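Local coordinates for protein histidine acid phosphatase (Bifidobacterium longum subsp. infantis, PDB 6RXG) that probably removes phosphate from inositol polyphosphates such as phytate and from 2,3-bisphosphoglycerate, as a histidine acid phosphatase of the MINPP1 subfamily, at residues S15-Y20 with Y316-D321. The protein carries 1 engineered substitution. Residues are numbered along the deposited sequence; the frame is centred on the assembly and turned at random.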
ATOM      1  N   SER A  15      -0.271  -4.319 -10.586  1.00 17.60           N
ATOM      2  CA  SER A  15      -0.165  -4.905  -9.256  1.00 15.84           C
ATOM      3  C   SER A  15      -0.396  -3.805  -8.210  1.00 17.73           C
ATOM      4  O   SER A  15      -1.226  -2.909  -8.420  1.00 17.44           O
ATOM      5  CB  SER A  15       1.195  -5.619  -9.106  1.00 17.78           C
ATOM      6  OG  SER A  15       1.365  -6.243  -7.817  1.00 18.16           O
ATOM      7  N   SER A  16       0.305  -3.853  -7.087  1.00 17.12           N
ATOM      8  CA  SER A  16       0.107  -2.862  -6.033  1.00 18.47           C
ATOM      9  C   SER A  16       0.849  -1.547  -6.287  1.00 17.11           C
ATOM     10  O   SER A  16       0.869  -0.697  -5.398  1.00 18.60           O
ATOM     11  CB  SER A  16       0.490  -3.453  -4.671  1.00 21.02           C
ATOM     12  OG  SER A  16       1.755  -4.088  -4.679  1.00 23.26           O
ATOM     13  N   LYS A  17       1.409  -1.334  -7.483  1.00 16.93           N
ATOM     14  CA  LYS A  17       1.808   0.001  -7.917  1.00 15.00           C
ATOM     15  C   LYS A  17       0.697   0.690  -8.699  1.00 17.44           C
ATOM     16  O   LYS A  17       0.888   1.809  -9.176  1.00 18.44           O
ATOM     17  CB  LYS A  17       3.093  -0.055  -8.761  1.00 16.25           C
ATOM     18  CG  LYS A  17       4.359  -0.005  -7.938  1.00 20.37           C
ATOM     19  CD  LYS A  17       4.461  -1.180  -6.991  1.00 22.31           C
ATOM     20  CE  LYS A  17       5.745  -1.090  -6.177  1.00 27.21           C
ATOM     21  NZ  LYS A  17       5.904  -2.330  -5.351  1.00 30.95           N
ATOM     22  N   GLN A  18      -0.456   0.039  -8.839  1.00 16.25           N
ATOM     23  CA  GLN A  18      -1.623   0.634  -9.471  1.00 16.50           C
ATOM     24  C   GLN A  18      -1.853   2.061  -8.964  1.00 16.47           C
ATOM     25  O   GLN A  18      -2.071   2.255  -7.755  1.00 17.33           O
ATOM     26  CB  GLN A  18      -2.856  -0.218  -9.179  1.00 18.14           C
ATOM     27  CG  GLN A  18      -4.167   0.426  -9.615  1.00 18.77           C
ATOM     28  CD  GLN A  18      -4.248   0.628 -11.117  1.00 19.92           C
ATOM     29  OE1 GLN A  18      -4.054  -0.313 -11.895  1.00 20.58           O
ATOM     30  NE2 GLN A  18      -4.516   1.856 -11.534  1.00 21.22           N
ATOM     31  N   PRO A  19      -1.863   3.066  -9.837  1.00 15.17           N
ATOM     32  CA  PRO A  19      -2.236   4.410  -9.384  1.00 15.24           C
ATOM     33  C   PRO A  19      -3.668   4.442  -8.881  1.00 16.69           C
ATOM     34  O   PRO A  19      -4.559   3.795  -9.436  1.00 16.64           O
ATOM     35  CB  PRO A  19      -2.062   5.273 -10.641  1.00 16.37           C
ATOM     36  CG  PRO A  19      -1.047   4.573 -11.464  1.00 16.68           C
ATOM     37  CD  PRO A  19      -1.288   3.085 -11.201  1.00 18.44           C
ATOM     38  N   TYR A  20      -3.882   5.198  -7.815  1.00 16.89           N
ATOM     39  CA  TYR A  20      -5.223   5.299  -7.234  1.00 16.38           C
ATOM     40  C   TYR A  20      -6.223   5.791  -8.266  1.00 18.79           C
ATOM     41  O   TYR A  20      -5.934   6.695  -9.053  1.00 20.97           O
ATOM     42  CB  TYR A  20      -5.197   6.256  -6.055  1.00 16.09           C
ATOM     43  CG  TYR A  20      -6.433   6.258  -5.192  1.00 15.98           C
ATOM     44  CD1 TYR A  20      -6.686   5.221  -4.302  1.00 13.39           C
ATOM     45  CD2 TYR A  20      -7.347   7.297  -5.250  1.00 17.42           C
ATOM     46  CE1 TYR A  20      -7.799   5.220  -3.504  1.00 14.96           C
ATOM     47  CE2 TYR A  20      -8.477   7.292  -4.448  1.00 19.34           C
ATOM     48  CZ  TYR A  20      -8.694   6.245  -3.581  1.00 16.96           C
ATOM     49  OH  TYR A  20      -9.823   6.227  -2.761  1.00 17.00           O
ATOM     50  N   TYR A 316       8.447  -0.802 -15.283  1.00 15.68           N
ATOM     51  CA  TYR A 316       7.212  -0.465 -15.971  1.00 16.36           C
ATOM     52  C   TYR A 316       6.142   0.016 -14.998  1.00 16.28           C
ATOM     53  O   TYR A 316       5.486   1.038 -15.244  1.00 14.67           O
ATOM     54  CB  TYR A 316       6.770  -1.698 -16.760  1.00 16.92           C
ATOM     55  CG  TYR A 316       5.328  -1.799 -17.138  1.00 17.89           C
ATOM     56  CD1 TYR A 316       4.782  -0.991 -18.121  1.00 20.13           C
ATOM     57  CD2 TYR A 316       4.517  -2.758 -16.548  1.00 18.77           C
ATOM     58  CE1 TYR A 316       3.442  -1.115 -18.492  1.00 23.77           C
ATOM     59  CE2 TYR A 316       3.162  -2.888 -16.913  1.00 20.46           C
ATOM     60  CZ  TYR A 316       2.642  -2.060 -17.883  1.00 23.65           C
ATOM     61  OH  TYR A 316       1.322  -2.169 -18.271  1.00 24.90           O
ATOM     62  N   ILE A 317       5.947  -0.700 -13.886  1.00 17.10           N
ATOM     63  CA  ILE A 317       4.847  -0.334 -12.991  1.00 16.72           C
ATOM     64  C   ILE A 317       5.192   0.932 -12.202  1.00 15.24           C
ATOM     65  O   ILE A 317       4.324   1.775 -11.954  1.00 16.44           O
ATOM     66  CB  ILE A 317       4.441  -1.508 -12.072  1.00 15.35           C
ATOM     67  CG1 ILE A 317       5.512  -1.877 -11.054  1.00 15.59           C
ATOM     68  CG2 ILE A 317       4.070  -2.741 -12.921  1.00 16.25           C
ATOM     69  CD1 ILE A 317       5.133  -3.116 -10.198  1.00 18.40           C
ATOM     70  N   ILE A 318       6.453   1.088 -11.795  1.00 16.27           N
ATOM     71  CA  ILE A 318       6.827   2.332 -11.138  1.00 14.47           C
ATOM     72  C   ILE A 318       6.819   3.490 -12.132  1.00 16.82           C
ATOM     73  O   ILE A 318       6.545   4.642 -11.753  1.00 16.76           O
ATOM     74  CB  ILE A 318       8.191   2.172 -10.443  1.00 23.07           C
ATOM     75  CG1 ILE A 318       8.197   2.932  -9.132  1.00 28.68           C
ATOM     76  CG2 ILE A 318       9.291   2.698 -11.307  1.00 29.59           C
ATOM     77  CD1 ILE A 318       7.303   2.281  -8.062  1.00 25.44           C
ATOM     78  N   ALA A 319       7.109   3.229 -13.412  1.00 18.35           N
ATOM     79  CA  ALA A 319       7.034   4.320 -14.378  1.00 18.05           C
ATOM     80  C   ALA A 319       5.630   4.910 -14.402  1.00 18.79           C
ATOM     81  O   ALA A 319       5.465   6.120 -14.579  1.00 19.06           O
ATOM     82  CB  ALA A 319       7.463   3.857 -15.778  1.00 17.78           C
ATOM     83  N   ALA A 320       4.611   4.079 -14.186  1.00 19.15           N
ATOM     84  CA  ALA A 320       3.250   4.600 -14.133  1.00 18.39           C
ATOM     85  C   ALA A 320       3.069   5.527 -12.932  1.00 18.43           C
ATOM     86  O   ALA A 320       2.425   6.576 -13.044  1.00 19.30           O
ATOM     87  CB  ALA A 320       2.248   3.444 -14.092  1.00 19.80           C
ATOM     88  N   ASP A 321       3.649   5.162 -11.784  1.00 15.76           N
ATOM     89  CA  ASP A 321       3.621   6.020 -10.600  1.00 17.57           C
ATOM     90  C   ASP A 321       4.357   7.344 -10.824  1.00 15.30           C
ATOM     91  O   ASP A 321       4.018   8.350 -10.189  1.00 15.49           O
ATOM     92  CB  ASP A 321       4.253   5.289  -9.411  1.00 17.08           C
ATOM     93  CG  ASP A 321       3.378   4.186  -8.851  1.00 19.25           C
ATOM     94  OD1 ASP A 321       2.532   3.639  -9.594  1.00 18.07           O
ATOM     95  OD2 ASP A 321       3.554   3.847  -7.656  1.00 18.42           O
TER
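Lys-17 lies with the aliphatic part of its side chain against Ile-317 and Ile-318, joining an N-terminal loop, which makes a short 3-10 turn at 16-17, to the C-terminal end of helix 305-321 in this branch 2 histidine phosphatase. The apolar packing follows the lysine chain outward. CB rests 3.8 Å from CG1 of Ile-317, and CG comes to 3.7 Å from CD1 of Ile-318, while CD passes CD1 of Ile-317. A bend at chi2 (61°) leads the remaining, extended chain across both isoleucines and carries NZ away from the helix to the neighbourhood of Arg-52. This arginine and Arg-48, which donates to Ser-16 O, belong to the family's RHGxR phosphate-binding signature. A bound phosphate, probably from the crystallisation liquor, lies about 4 Å from the Lys-17 side chain, consistent with the edge of the phosphate pocket. Leu-353 of helix 342-361 also packs on Ile-317. Farther along the loop, CG of Pro-19 stands 4.4 Å from CB of Ala-320, in the last turn of the helix. Within the loop, Gln-18 NE2 donates to Pro-19 O on a carbonyl lone pair (2.9 Å, 166°).

The polar part of the contact involves the buried Asp-321, whose carboxylate reaches the loop backbone beside Lys-17 with CG anti to its own carbonyl carbon (chi1 -73°). Asp-321 OD1 approaches Lys-17 O to 2.5 Å, a separation suggesting that the acid may be protonated, and also borders Pro-19. Replacing it with an alanine would probably leave Lys-17 O without this close polar neighbour and remove the packing beside CG and CD of Pro-19. Asp-321 OD1 lies 4.1 Å from Pro-19 CG.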